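PDB 4Q7Q: lipolytic protein G-D-S-L family from Chitinophaga pinensis, which probably hydrolyses ester bonds, as GDSL lipases and acylhydrolases do, although its natural substrate is unknown. Local coordinates for residues A[4-10]-A[43-49]; A[15-20]-A[32-36]; A[104-108]-A[162-167]. One frame throughout, in Å; residues are numbered along the deposited sequence. Where two conformers were deposited one is given.

How the contacts relate
Contact 1 pairs strands 6-12 and 44-50 at one margin of the central parallel sheet. Contact 2 nests inside the chain loop that contact 1 closes, joining helix 14-17, which follows the first strand, to the start of helix 33-40, which leads into the second. Their centres lie about 12 Å apart, and they meet directly where Y46 and N48 bond to D20. Contact 3 comes later in the chain and joins helices 104-118 and 157-171, its centre about 23 Å from each of the others and on the opposite side of the chain's centre from contact 2. Together they sample the sheet and both helical layers of an alpha/beta/alpha fold, as in SGNH hydrolases.

Contact 1 (A[4-10]-A[43-49]); sequences KELTWVA and NLKYINQ
K4 O accepts a hydrogen bond from the side chain of N43, with ND2 2.9 Å away and the bond in the plane of the amide. CG of N43 stands between its own backbone N and carbonyl carbon (chi1 59°), bringing the amide against the lead-in to the first strand, where ND2 also donates to L260 O. Replacing N43 by alanine would probably leave K4 O and L260 O without their shared donor, removing one tie between the lead-in and the C-terminal end. The side chains of E5 and K45 cross at about a right angle and touch CG to CG at 3.9 Å. From L6 the strands run parallel, and L6, W8 and A10 each use both N and O in the backbone ladder to N43, K45, I47 and Q49. T7 CG2 meets I47 CD1 at 3.6 Å. On the other face, CB of W8 packs 3.8 Å from L44 CD1, while its CE3 comes within 3.6 Å of Y46 CB; the indole NE1 bonds to S75. Back on the T7 face, V9 CG1 runs alongside the Q49 side chain, 3.8 Å from its CG. A10 returns to the W8 side, its CB over the indole rim. Strand 44-50 is outermost in the five-stranded sheet, strand 6-12 lies between it and strand 73-77, and L34 of helix 33-40 packs against W8, A10 and Y46.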
ATOM      1  N   LYS A   4     -24.928   5.354 -14.212  1.00 22.90           N
ATOM      2  CA  LYS A   4     -23.751   6.016 -13.631  1.00 23.78           C
ATOM      3  C   LYS A   4     -22.454   5.199 -13.689  1.00 23.39           C
ATOM      4  O   LYS A   4     -21.543   5.427 -12.891  1.00 24.15           O
ATOM      5  CB  LYS A   4     -24.033   6.456 -12.191  1.00 27.05           C
ATOM      6  CG  LYS A   4     -24.926   7.683 -12.079  1.00 30.52           C
ATOM      7  CD  LYS A   4     -25.105   8.068 -10.617  1.00 32.36           C
ATOM      8  CE  LYS A   4     -25.339   9.557 -10.447  1.00 33.40           C
ATOM      9  NZ  LYS A   4     -25.294   9.942  -9.008  1.00 33.16           N
ATOM     10  N   GLU A   5     -22.363   4.269 -14.636  1.00 25.01           N
ATOM     11  CA  GLU A   5     -21.196   3.393 -14.720  1.00 26.15           C
ATOM     12  C   GLU A   5     -19.912   4.164 -14.969  1.00 25.90           C
ATOM     13  O   GLU A   5     -19.830   4.971 -15.897  1.00 27.05           O
ATOM     14  CB  GLU A   5     -21.372   2.326 -15.803  1.00 28.96           C
ATOM     15  CG  GLU A   5     -20.102   1.514 -16.046  1.00 32.86           C
ATOM     16  CD  GLU A   5     -20.272   0.449 -17.112  1.00 36.65           C
ATOM     17  OE1 GLU A   5     -21.219  -0.358 -17.001  1.00 37.05           O
ATOM     18  OE2 GLU A   5     -19.456   0.419 -18.061  1.00 38.78           O
ATOM     19  N   LEU A   6     -18.916   3.915 -14.123  1.00 24.45           N
ATOM     20  CA  LEU A   6     -17.605   4.521 -14.285  1.00 24.95           C
ATOM     21  C   LEU A   6     -16.523   3.452 -14.223  1.00 24.10           C
ATOM     22  O   LEU A   6     -16.530   2.592 -13.339  1.00 25.11           O
ATOM     23  CB  LEU A   6     -17.353   5.567 -13.196  1.00 26.46           C
ATOM     24  CG  LEU A   6     -18.288   6.775 -13.162  1.00 27.83           C
ATOM     25  CD1 LEU A   6     -18.001   7.625 -11.931  1.00 28.31           C
ATOM     26  CD2 LEU A   6     -18.155   7.596 -14.441  1.00 27.87           C
ATOM     27  N   THR A   7     -15.595   3.511 -15.169  1.00 23.27           N
ATOM     28  CA  THR A   7     -14.452   2.616 -15.171  1.00 22.97           C
ATOM     29  C   THR A   7     -13.359   3.214 -14.290  1.00 21.84           C
ATOM     30  O   THR A   7     -12.953   4.361 -14.480  1.00 22.88           O
ATOM     31  CB  THR A   7     -13.922   2.377 -16.595  1.00 24.81           C
ATOM     32  OG1 THR A   7     -14.919   1.693 -17.371  1.00 26.69           O
ATOM     33  CG2 THR A   7     -12.652   1.539 -16.564  1.00 26.74           C
ATOM     34  N   TRP A   8     -12.903   2.427 -13.324  1.00 20.17           N
ATOM     35  CA  TRP A   8     -11.912   2.859 -12.349  1.00 18.53           C
ATOM     36  C   TRP A   8     -10.679   1.977 -12.440  1.00 18.78           C
ATOM     37  O   TRP A   8     -10.747   0.785 -12.146  1.00 20.41           O
ATOM     38  CB  TRP A   8     -12.510   2.770 -10.942  1.00 18.70           C
ATOM     39  CG  TRP A   8     -11.513   2.777  -9.806  1.00 18.05           C
ATOM     40  CD1 TRP A   8     -10.344   3.487  -9.728  1.00 16.99           C
ATOM     41  CD2 TRP A   8     -11.602   2.016  -8.599  1.00 17.89           C
ATOM     42  NE1 TRP A   8      -9.714   3.226  -8.533  1.00 17.95           N
ATOM     43  CE2 TRP A   8     -10.463   2.318  -7.826  1.00 16.93           C
ATOM     44  CE3 TRP A   8     -12.537   1.106  -8.093  1.00 18.44           C
ATOM     45  CZ2 TRP A   8     -10.233   1.742  -6.578  1.00 18.22           C
ATOM     46  CZ3 TRP A   8     -12.311   0.538  -6.853  1.00 19.39           C
ATOM     47  CH2 TRP A   8     -11.170   0.863  -6.107  1.00 18.91           C
ATOM     48  N   VAL A   9      -9.561   2.571 -12.847  1.00 18.47           N
ATOM     49  CA  VAL A   9      -8.283   1.872 -12.886  1.00 17.87           C
ATOM     50  C   VAL A   9      -7.556   2.097 -11.565  1.00 16.03           C
ATOM     51  O   VAL A   9      -7.270   3.240 -11.187  1.00 17.34           O
ATOM     52  CB  VAL A   9      -7.409   2.340 -14.068  1.00 17.83           C
ATOM     53  CG1 VAL A   9      -6.010   1.750 -13.983  1.00 19.39           C
ATOM     54  CG2 VAL A   9      -8.066   1.959 -15.379  1.00 19.45           C
ATOM     55  N   ALA A  10      -7.300   1.007 -10.846  1.00 15.60           N
ATOM     56  CA  ALA A  10      -6.598   1.075  -9.575  1.00 15.63           C
ATOM     57  C   ALA A  10      -5.145   0.681  -9.785  1.00 15.72           C
ATOM     58  O   ALA A  10      -4.836  -0.490  -9.973  1.00 16.73           O
ATOM     59  CB  ALA A  10      -7.260   0.154  -8.552  1.00 16.37           C
ATOM     60  N   ASN A  43     -21.575   1.432  -8.882  1.00 21.44           N
ATOM     61  CA  ASN A  43     -21.369   1.924 -10.241  1.00 21.28           C
ATOM     62  C   ASN A  43     -19.894   2.027 -10.633  1.00 21.44           C
ATOM     63  O   ASN A  43     -19.575   2.304 -11.794  1.00 21.90           O
ATOM     64  CB  ASN A  43     -22.039   3.284 -10.421  1.00 21.41           C
ATOM     65  CG  ASN A  43     -21.505   4.323  -9.457  1.00 21.61           C
ATOM     66  OD1 ASN A  43     -21.459   4.098  -8.246  1.00 22.63           O
ATOM     67  ND2 ASN A  43     -21.083   5.461  -9.989  1.00 22.24           N
ATOM     68  N   LEU A  44     -18.998   1.812  -9.671  1.00 21.64           N
ATOM     69  CA  LEU A  44     -17.563   1.898  -9.930  1.00 21.90           C
ATOM     70  C   LEU A  44     -17.037   0.523 -10.323  1.00 22.06           C
ATOM     71  O   LEU A  44     -17.086  -0.422  -9.533  1.00 22.12           O
ATOM     72  CB  LEU A  44     -16.827   2.430  -8.696  1.00 23.91           C
ATOM     73  CG  LEU A  44     -16.645   3.949  -8.560  1.00 26.34           C
ATOM     74  CD1 LEU A  44     -15.603   4.472  -9.553  1.00 26.85           C
ATOM     75  CD2 LEU A  44     -17.963   4.687  -8.724  1.00 27.11           C
ATOM     76  N   LYS A  45     -16.553   0.415 -11.555  1.00 22.18           N
ATOM     77  CA  LYS A  45     -16.109  -0.857 -12.104  1.00 21.77           C
ATOM     78  C   LYS A  45     -14.592  -0.905 -12.137  1.00 20.52           C
ATOM     79  O   LYS A  45     -13.963  -0.262 -12.983  1.00 21.45           O
ATOM     80  CB  LYS A  45     -16.664  -1.027 -13.515  1.00 21.66           C
ATOM     81  CG  LYS A  45     -18.169  -0.870 -13.589  1.00 23.33           C
ATOM     82  CD  LYS A  45     -18.889  -1.975 -12.825  1.00 24.31           C
ATOM     83  CE  LYS A  45     -20.396  -1.827 -12.955  1.00 24.97           C
ATOM     84  NZ  LYS A  45     -21.102  -3.001 -12.380  1.00 24.59           N
ATOM     85  N   TYR A  46     -14.004  -1.672 -11.226  1.00 20.77           N
ATOM     86  CA  TYR A  46     -12.554  -1.648 -11.073  1.00 19.81           C
ATOM     87  C   TYR A  46     -11.787  -2.431 -12.120  1.00 18.65           C
ATOM     88  O   TYR A  46     -12.246  -3.456 -12.638  1.00 19.42           O
ATOM     89  CB  TYR A  46     -12.110  -2.054  -9.658  1.00 19.75           C
ATOM     90  CG  TYR A  46     -12.143  -3.540  -9.333  1.00 19.43           C
ATOM     91  CD1 TYR A  46     -11.151  -4.407  -9.796  1.00 19.24           C
ATOM     92  CD2 TYR A  46     -13.130  -4.064  -8.507  1.00 19.93           C
ATOM     93  CE1 TYR A  46     -11.175  -5.761  -9.491  1.00 19.94           C
ATOM     94  CE2 TYR A  46     -13.149  -5.416  -8.178  1.00 19.98           C
ATOM     95  CZ  TYR A  46     -12.177  -6.260  -8.679  1.00 20.45           C
ATOM     96  OH  TYR A  46     -12.205  -7.599  -8.343  1.00 20.96           O
ATOM     97  N   ILE A  47     -10.603  -1.915 -12.421  1.00 18.33           N
ATOM     98  CA  ILE A  47      -9.607  -2.639 -13.178  1.00 17.66           C
ATOM     99  C   ILE A  47      -8.383  -2.700 -12.285  1.00 17.40           C
ATOM    100  O   ILE A  47      -7.886  -1.670 -11.827  1.00 18.16           O
ATOM    101  CB  ILE A  47      -9.289  -1.920 -14.487  1.00 19.65           C
ATOM    102  CG1 ILE A  47     -10.499  -2.019 -15.413  1.00 22.12           C
ATOM    103  CG2 ILE A  47      -8.054  -2.516 -15.147  1.00 20.35           C
ATOM    104  CD1 ILE A  47     -10.355  -1.229 -16.677  1.00 24.99           C
ATOM    105  N   ASN A  48      -7.915  -3.912 -12.022  1.00 16.23           N
ATOM    106  CA  ASN A  48      -6.798  -4.122 -11.119  1.00 15.46           C
ATOM    107  C   ASN A  48      -5.455  -3.935 -11.824  1.00 15.40           C
ATOM    108  O   ASN A  48      -4.986  -4.815 -12.552  1.00 17.55           O
ATOM    109  CB  ASN A  48      -6.895  -5.518 -10.500  1.00 15.77           C
ATOM    110  CG  ASN A  48      -5.901  -5.739  -9.380  1.00 15.84           C
ATOM    111  OD1 ASN A  48      -4.802  -5.179  -9.385  1.00 16.19           O
ATOM    112  ND2 ASN A  48      -6.276  -6.567  -8.411  1.00 16.25           N
ATOM    113  N   GLN A  49      -4.852  -2.773 -11.609  1.00 15.53           N
ATOM    114  CA  GLN A  49      -3.508  -2.499 -12.101  1.00 15.42           C
ATOM    115  C   GLN A  49      -2.528  -2.443 -10.928  1.00 14.16           C
ATOM    116  O   GLN A  49      -1.626  -1.601 -10.863  1.00 14.50           O
ATOM    117  CB  GLN A  49      -3.476  -1.233 -12.964  1.00 16.66           C
ATOM    118  CG  GLN A  49      -3.960  -1.478 -14.388  1.00 18.51           C
ATOM    119  CD  GLN A  49      -2.876  -2.062 -15.270  1.00 18.63           C
ATOM    120  OE1 GLN A  49      -1.755  -2.322 -14.815  1.00 19.99           O
ATOM    121  NE2 GLN A  49      -3.193  -2.250 -16.549  1.00 19.70           N
TER

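Contact 2 (A[15-20]-A[32-36]); sequences ITYLND and GYLTR
The Y33 ring turns an edge toward helix 14-17: I15 O and T16 OG1 both lie near its plane, the former 3.6 Å from CE2, while L34 CD2 sits over one face, displaced to the rim. Y33 OH lies 2.7 Å from T16 OG1, within hydrogen-bonding distance. The other flat group, the N19 amide, has L34 CB over one face, 3.4 Å from N19 CG, and works through both ends. Its OD1 accepts from T35 N at 2.9 Å in a nearly straight bond (170°), the donor tilted out of the carbonyl plane. Its ND2 donates within the amide plane to D20 OD1 at 2.8 Å but meets that carboxylate from above its plane; D20 OD2 is taken by Y46 OH. The N19 side chain swings its CG away from the backbone N (chi1 -176°), which extends it to the first turn of helix 33-40. G32 is the N-cap of that helix, and a side chain on it would collide with N19 OD1. The positive end of the helix dipole would probably polarise this oxygen further. Helix 14-17 begins at S14 in the GDS sequence motif of the GDSL family, within the SGNH-hydrolase fold, and S14, H238 and D235 have an arrangement consistent with a catalytic triad. I15 contacts this group and L18 touches H238, so the contact adjoins the probable active site. Two waters complete it. One donates to I15 O and accepts from Y33 N, 3.1 Å away; the other donates to N19 O, accepts from G32 N and is hydrogen-bonded to T35 OG1.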
ATOM      1  N   ILE A  15      -0.732  -4.494  -2.308  1.00 13.92           N
ATOM      2  CA  ILE A  15      -1.947  -4.179  -1.566  1.00 14.46           C
ATOM      3  C   ILE A  15      -3.163  -4.084  -2.505  1.00 15.34           C
ATOM      4  O   ILE A  15      -4.278  -4.448  -2.128  1.00 16.80           O
ATOM      5  CB  ILE A  15      -1.738  -2.934  -0.693  1.00 14.66           C
ATOM      6  CG1 ILE A  15      -0.695  -3.260   0.381  1.00 15.84           C
ATOM      7  CG2 ILE A  15      -3.032  -2.463  -0.061  1.00 14.69           C
ATOM      8  CD1 ILE A  15      -0.191  -2.070   1.168  1.00 19.97           C
ATOM      9  N   THR A  16      -2.918  -3.662  -3.745  1.00 14.57           N
ATOM     10  CA  THR A  16      -3.942  -3.587  -4.785  1.00 14.06           C
ATOM     11  C   THR A  16      -4.067  -4.916  -5.517  1.00 14.96           C
ATOM     12  O   THR A  16      -5.165  -5.437  -5.696  1.00 15.32           O
ATOM     13  CB  THR A  16      -3.600  -2.463  -5.773  1.00 13.54           C
ATOM     14  OG1 THR A  16      -3.572  -1.226  -5.052  1.00 14.76           O
ATOM     15  CG2 THR A  16      -4.617  -2.383  -6.905  1.00 14.47           C
ATOM     16  N   TYR A  17      -2.928  -5.447  -5.941  1.00 14.19           N
ATOM     17  CA  TYR A  17      -2.858  -6.739  -6.621  1.00 14.68           C
ATOM     18  C   TYR A  17      -3.660  -7.845  -5.921  1.00 15.26           C
ATOM     19  O   TYR A  17      -4.411  -8.593  -6.563  1.00 16.80           O
ATOM     20  CB  TYR A  17      -1.392  -7.156  -6.723  1.00 15.42           C
ATOM     21  CG  TYR A  17      -1.157  -8.572  -7.215  1.00 15.70           C
ATOM     22  CD1 TYR A  17      -1.063  -8.851  -8.575  1.00 18.20           C
ATOM     23  CD2 TYR A  17      -0.993  -9.622  -6.313  1.00 17.07           C
ATOM     24  CE1 TYR A  17      -0.832 -10.142  -9.025  1.00 19.18           C
ATOM     25  CE2 TYR A  17      -0.764 -10.907  -6.745  1.00 17.87           C
ATOM     26  CZ  TYR A  17      -0.682 -11.167  -8.105  1.00 19.65           C
ATOM     27  OH  TYR A  17      -0.454 -12.453  -8.541  1.00 23.55           O
ATOM     28  N   LEU A  18      -3.505  -7.930  -4.601  1.00 14.72           N
ATOM     29  CA  LEU A  18      -4.050  -9.040  -3.830  1.00 15.59           C
ATOM     30  C   LEU A  18      -5.572  -9.081  -3.791  1.00 15.70           C
ATOM     31  O   LEU A  18      -6.143 -10.097  -3.401  1.00 17.14           O
ATOM     32  CB  LEU A  18      -3.496  -9.021  -2.403  1.00 15.26           C
ATOM     33  CG  LEU A  18      -2.019  -9.408  -2.294  1.00 16.61           C
ATOM     34  CD1 LEU A  18      -1.432  -9.047  -0.914  1.00 17.18           C
ATOM     35  CD2 LEU A  18      -1.819 -10.888  -2.633  1.00 17.84           C
ATOM     36  N   ASN A  19      -6.225  -7.988  -4.187  1.00 16.07           N
ATOM     37  CA  ASN A  19      -7.686  -7.956  -4.253  1.00 17.30           C
ATOM     38  C   ASN A  19      -8.241  -9.129  -5.053  1.00 18.19           C
ATOM     39  O   ASN A  19      -9.304  -9.667  -4.737  1.00 18.90           O
ATOM     40  CB  ASN A  19      -8.174  -6.643  -4.869  1.00 17.02           C
ATOM     41  CG  ASN A  19      -9.686  -6.526  -4.863  1.00 16.58           C
ATOM     42  OD1 ASN A  19     -10.286  -6.120  -3.868  1.00 16.95           O
ATOM     43  ND2 ASN A  19     -10.314  -6.888  -5.978  1.00 17.70           N
ATOM     44  N   ASP A  20      -7.499  -9.532  -6.079  1.00 18.72           N
ATOM     45  CA  ASP A  20      -7.974 -10.567  -6.988  1.00 18.05           C
ATOM     46  C   ASP A  20      -7.154 -11.846  -6.936  1.00 19.93           C
ATOM     47  O   ASP A  20      -7.283 -12.714  -7.799  1.00 22.22           O
ATOM     48  CB  ASP A  20      -8.077 -10.009  -8.405  1.00 19.39           C
ATOM     49  CG  ASP A  20      -9.118  -8.919  -8.499  1.00 20.52           C
ATOM     50  OD1 ASP A  20      -8.784  -7.758  -8.185  1.00 18.99           O
ATOM     51  OD2 ASP A  20     -10.287  -9.234  -8.834  1.00 21.92           O
ATOM     52  N   GLY A  32     -10.821  -7.863  -0.790  1.00 18.87           N
ATOM     53  CA  GLY A  32      -9.838  -6.793  -0.870  1.00 17.21           C
ATOM     54  C   GLY A  32     -10.487  -5.424  -0.963  1.00 17.05           C
ATOM     55  O   GLY A  32     -11.710  -5.314  -0.970  1.00 17.68           O
ATOM     56  N   TYR A  33      -9.685  -4.369  -1.050  1.00 15.33           N
ATOM     57  CA  TYR A  33     -10.267  -3.025  -0.984  1.00 16.01           C
ATOM     58  C   TYR A  33     -10.980  -2.582  -2.268  1.00 16.44           C
ATOM     59  O   TYR A  33     -11.866  -1.729  -2.209  1.00 17.70           O
ATOM     60  CB  TYR A  33      -9.256  -1.973  -0.481  1.00 16.54           C
ATOM     61  CG  TYR A  33      -8.330  -1.406  -1.534  1.00 16.01           C
ATOM     62  CD1 TYR A  33      -8.698  -0.292  -2.289  1.00 16.90           C
ATOM     63  CD2 TYR A  33      -7.077  -1.961  -1.757  1.00 16.45           C
ATOM     64  CE1 TYR A  33      -7.857   0.231  -3.242  1.00 15.99           C
ATOM     65  CE2 TYR A  33      -6.228  -1.440  -2.720  1.00 16.59           C
ATOM     66  CZ  TYR A  33      -6.617  -0.344  -3.452  1.00 15.99           C
ATOM     67  OH  TYR A  33      -5.773   0.154  -4.415  1.00 15.65           O
ATOM     68  N   LEU A  34     -10.617  -3.161  -3.412  1.00 16.58           N
ATOM     69  CA  LEU A  34     -11.324  -2.844  -4.662  1.00 16.43           C
ATOM     70  C   LEU A  34     -12.736  -3.415  -4.623  1.00 17.73           C
ATOM     71  O   LEU A  34     -13.718  -2.737  -4.968  1.00 18.08           O
ATOM     72  CB  LEU A  34     -10.603  -3.418  -5.887  1.00 16.65           C
ATOM     73  CG  LEU A  34      -9.095  -3.177  -6.025  1.00 16.89           C
ATOM     74  CD1 LEU A  34      -8.583  -3.722  -7.363  1.00 16.91           C
ATOM     75  CD2 LEU A  34      -8.750  -1.711  -5.878  1.00 17.58           C
ATOM     76  N   THR A  35     -12.825  -4.672  -4.203  1.00 17.93           N
ATOM     77  CA  THR A  35     -14.104  -5.364  -4.055  1.00 18.06           C
ATOM     78  C   THR A  35     -14.993  -4.619  -3.068  1.00 17.85           C
ATOM     79  O   THR A  35     -16.165  -4.368  -3.341  1.00 19.62           O
ATOM     80  CB  THR A  35     -13.876  -6.814  -3.596  1.00 18.58           C
ATOM     81  OG1 THR A  35     -13.124  -7.507  -4.602  1.00 19.82           O
ATOM     82  CG2 THR A  35     -15.200  -7.547  -3.337  1.00 18.66           C
ATOM     83  N   ARG A  36     -14.427  -4.234  -1.929  1.00 17.89           N
ATOM     84  CA  ARG A  36     -15.197  -3.531  -0.912  0.81 17.87           C
ATOM     85  C   ARG A  36     -15.628  -2.137  -1.366  1.00 19.35           C
ATOM     86  O   ARG A  36     -16.739  -1.706  -1.064  1.00 20.68           O
ATOM     87  CB  ARG A  36     -14.419  -3.465   0.395  0.81 18.03           C
ATOM     88  CG  ARG A  36     -14.184  -4.826   1.013  0.81 19.72           C
ATOM     89  CD  ARG A  36     -13.346  -4.733   2.294  0.81 21.98           C
ATOM     90  NE  ARG A  36     -13.117  -6.052   2.879  0.81 22.35           N
ATOM     91  CZ  ARG A  36     -14.011  -6.698   3.620  0.81 25.67           C
ATOM     92  NH1 ARG A  36     -13.735  -7.901   4.101  0.81 26.26           N
ATOM     93  NH2 ARG A  36     -15.184  -6.136   3.883  0.81 28.63           N
TER
HETATM   94  O   HOH W   1      -6.996  -5.538  -1.897  1.00 17.97           O
HETATM   95  O   HOH W   2     -11.480  -9.183  -3.338  1.00 18.82           O

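Contact 3 (A[104-108]-A[162-167]); sequences VYGSF and NAVLTI
Y105 lays one face of its ring over the A163 methyl, and F108, one turn further on, meets V164 and I167. The two helices pack side by side on one flank of the parallel sheet, as in the alpha/beta/alpha sandwich of SGNH hydrolases; their short segments cross at 42°. A163 CB stands 4.0 Å from the centroid of the Y105 ring, a CH-pi contact over the face, 29° off the ring normal. T166 approaches differently: its CG2 is at the edge of the same ring, near its plane, and the two side chains cross at about a right angle, with Y105 OH 3.4 Å from T166 CB. I167 and Y105 slide past each other in opposite directions, bringing I167 CG1 to 3.7 Å from Y105 CD1. The end of I167 goes to F108, whose side chain it crosses nearly perpendicularly, I167 CD1 lying 3.5 Å from F108 CB. One isoleucine thus bridges two aromatic residues of the facing helix. The far end of the F108 ring touches V164, CZ to CG2 at 3.9 Å. On the sheet side, V164 and I167 rest on L126 of strand 123-127, while Y95 of helix 92-96 touches Y105 and I167. With OG1 beside its backbone N (chi1 -60°), T166 donates from that hydroxyl to N162 O at 2.8 Å, and T166 N reaches the same oxygen from the opposite face of its plane.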
ATOM      1  N   VAL A 104      10.881   9.256  -6.118  1.00 16.67           N
ATOM      2  CA  VAL A 104       9.449   9.013  -5.991  1.00 17.39           C
ATOM      3  C   VAL A 104       8.638  10.142  -6.629  1.00 16.09           C
ATOM      4  O   VAL A 104       7.715   9.891  -7.408  1.00 16.04           O
ATOM      5  CB  VAL A 104       9.042   8.801  -4.521  1.00 17.42           C
ATOM      6  CG1 VAL A 104       7.548   8.600  -4.415  1.00 18.33           C
ATOM      7  CG2 VAL A 104       9.786   7.602  -3.953  1.00 17.98           C
ATOM      8  N   TYR A 105       8.988  11.385  -6.320  1.00 17.23           N
ATOM      9  CA  TYR A 105       8.338  12.520  -6.962  1.00 18.29           C
ATOM     10  C   TYR A 105       8.426  12.424  -8.495  1.00 18.51           C
ATOM     11  O   TYR A 105       7.449  12.703  -9.197  1.00 19.23           O
ATOM     12  CB  TYR A 105       8.987  13.822  -6.507  1.00 18.16           C
ATOM     13  CG  TYR A 105       8.475  14.431  -5.212  1.00 18.55           C
ATOM     14  CD1 TYR A 105       7.320  15.197  -5.195  1.00 19.59           C
ATOM     15  CD2 TYR A 105       9.186  14.294  -4.024  1.00 18.17           C
ATOM     16  CE1 TYR A 105       6.873  15.794  -4.030  1.00 20.59           C
ATOM     17  CE2 TYR A 105       8.748  14.893  -2.849  1.00 18.98           C
ATOM     18  CZ  TYR A 105       7.587  15.646  -2.861  1.00 20.57           C
ATOM     19  OH  TYR A 105       7.123  16.252  -1.708  1.00 22.28           O
ATOM     20  N   GLY A 106       9.593  12.032  -9.011  1.00 18.72           N
ATOM     21  CA  GLY A 106       9.773  11.830 -10.442  1.00 18.41           C
ATOM     22  C   GLY A 106       8.856  10.754 -11.012  1.00 18.04           C
ATOM     23  O   GLY A 106       8.254  10.931 -12.073  1.00 19.07           O
ATOM     24  N   SER A 107       8.740   9.636 -10.297  1.00 16.90           N
ATOM     25  CA  SER A 107       7.878   8.537 -10.734  1.00 15.98           C
ATOM     26  C   SER A 107       6.429   8.981 -10.797  1.00 16.20           C
ATOM     27  O   SER A 107       5.695   8.599 -11.706  1.00 16.85           O
ATOM     28  CB  SER A 107       7.988   7.343  -9.785  1.00 15.22           C
ATOM     29  OG  SER A 107       9.296   6.806  -9.800  1.00 16.25           O
ATOM     30  N   PHE A 108       6.008   9.775  -9.819  1.00 16.72           N
ATOM     31  CA  PHE A 108       4.629  10.243  -9.818  1.00 17.71           C
ATOM     32  C   PHE A 108       4.371  11.204 -10.969  1.00 18.63           C
ATOM     33  O   PHE A 108       3.272  11.214 -11.528  1.00 19.70           O
ATOM     34  CB  PHE A 108       4.228  10.836  -8.469  1.00 17.77           C
ATOM     35  CG  PHE A 108       3.743   9.806  -7.488  1.00 17.44           C
ATOM     36  CD1 PHE A 108       4.632   8.923  -6.901  1.00 18.06           C
ATOM     37  CD2 PHE A 108       2.399   9.718  -7.159  1.00 18.94           C
ATOM     38  CE1 PHE A 108       4.188   7.961  -5.994  1.00 17.30           C
ATOM     39  CE2 PHE A 108       1.945   8.765  -6.258  1.00 18.72           C
ATOM     40  CZ  PHE A 108       2.842   7.883  -5.669  1.00 17.41           C
ATOM     41  N   ASN A 162       4.190  11.972   2.920  1.00 17.00           N
ATOM     42  CA  ASN A 162       4.210  13.423   2.799  1.00 18.88           C
ATOM     43  C   ASN A 162       4.444  13.876   1.360  1.00 18.82           C
ATOM     44  O   ASN A 162       3.863  14.872   0.912  1.00 20.02           O
ATOM     45  CB  ASN A 162       5.233  14.041   3.761  1.00 20.89           C
ATOM     46  CG  ASN A 162       4.803  13.931   5.225  1.00 24.43           C
ATOM     47  OD1 ASN A 162       3.634  13.682   5.525  1.00 26.31           O
ATOM     48  ND2 ASN A 162       5.745  14.135   6.138  1.00 26.08           N
ATOM     49  N   ALA A 163       5.281  13.144   0.631  1.00 17.64           N
ATOM     50  CA  ALA A 163       5.475  13.433  -0.790  1.00 18.64           C
ATOM     51  C   ALA A 163       4.159  13.309  -1.568  1.00 19.46           C
ATOM     52  O   ALA A 163       3.819  14.175  -2.377  1.00 19.74           O
ATOM     53  CB  ALA A 163       6.535  12.524  -1.381  1.00 18.22           C
ATOM     54  N   VAL A 164       3.419  12.233  -1.319  1.00 17.67           N
ATOM     55  CA  VAL A 164       2.132  12.037  -1.977  1.00 16.84           C
ATOM     56  C   VAL A 164       1.173  13.181  -1.625  1.00 18.48           C
ATOM     57  O   VAL A 164       0.503  13.735  -2.494  1.00 19.19           O
ATOM     58  CB  VAL A 164       1.513  10.673  -1.600  1.00 17.91           C
ATOM     59  CG1 VAL A 164       0.091  10.567  -2.139  1.00 18.27           C
ATOM     60  CG2 VAL A 164       2.403   9.521  -2.113  1.00 17.81           C
ATOM     61  N   LEU A 165       1.129  13.546  -0.348  1.00 18.74           N
ATOM     62  CA  LEU A 165       0.296  14.664   0.087  1.00 19.47           C
ATOM     63  C   LEU A 165       0.701  15.960  -0.609  1.00 20.85           C
ATOM     64  O   LEU A 165      -0.148  16.741  -1.032  1.00 22.10           O
ATOM     65  CB  LEU A 165       0.362  14.832   1.600  1.00 21.25           C
ATOM     66  CG  LEU A 165      -0.348  13.758   2.431  1.00 22.43           C
ATOM     67  CD1 LEU A 165       0.135  13.831   3.867  1.00 23.66           C
ATOM     68  CD2 LEU A 165      -1.860  13.933   2.366  1.00 23.83           C
ATOM     69  N   THR A 166       2.004  16.185  -0.727  1.00 21.44           N
ATOM     70  CA  THR A 166       2.514  17.386  -1.387  1.00 22.15           C
ATOM     71  C   THR A 166       2.120  17.443  -2.861  1.00 22.42           C
ATOM     72  O   THR A 166       1.711  18.490  -3.348  1.00 23.99           O
ATOM     73  CB  THR A 166       4.046  17.494  -1.233  1.00 22.91           C
ATOM     74  OG1 THR A 166       4.376  17.564   0.159  1.00 24.55           O
ATOM     75  CG2 THR A 166       4.578  18.737  -1.926  1.00 22.39           C
ATOM     76  N   ILE A 167       2.228  16.318  -3.565  1.00 22.01           N
ATOM     77  CA  ILE A 167       1.827  16.256  -4.971  1.00 22.09           C
ATOM     78  C   ILE A 167       0.335  16.514  -5.117  1.00 23.26           C
ATOM     79  O   ILE A 167      -0.095  17.227  -6.027  1.00 23.91           O
ATOM     80  CB  ILE A 167       2.173  14.886  -5.601  1.00 20.50           C
ATOM     81  CG1 ILE A 167       3.690  14.686  -5.633  1.00 22.08           C
ATOM     82  CG2 ILE A 167       1.618  14.776  -7.011  1.00 20.89           C
ATOM     83  CD1 ILE A 167       4.103  13.268  -5.920  1.00 23.31           C
TER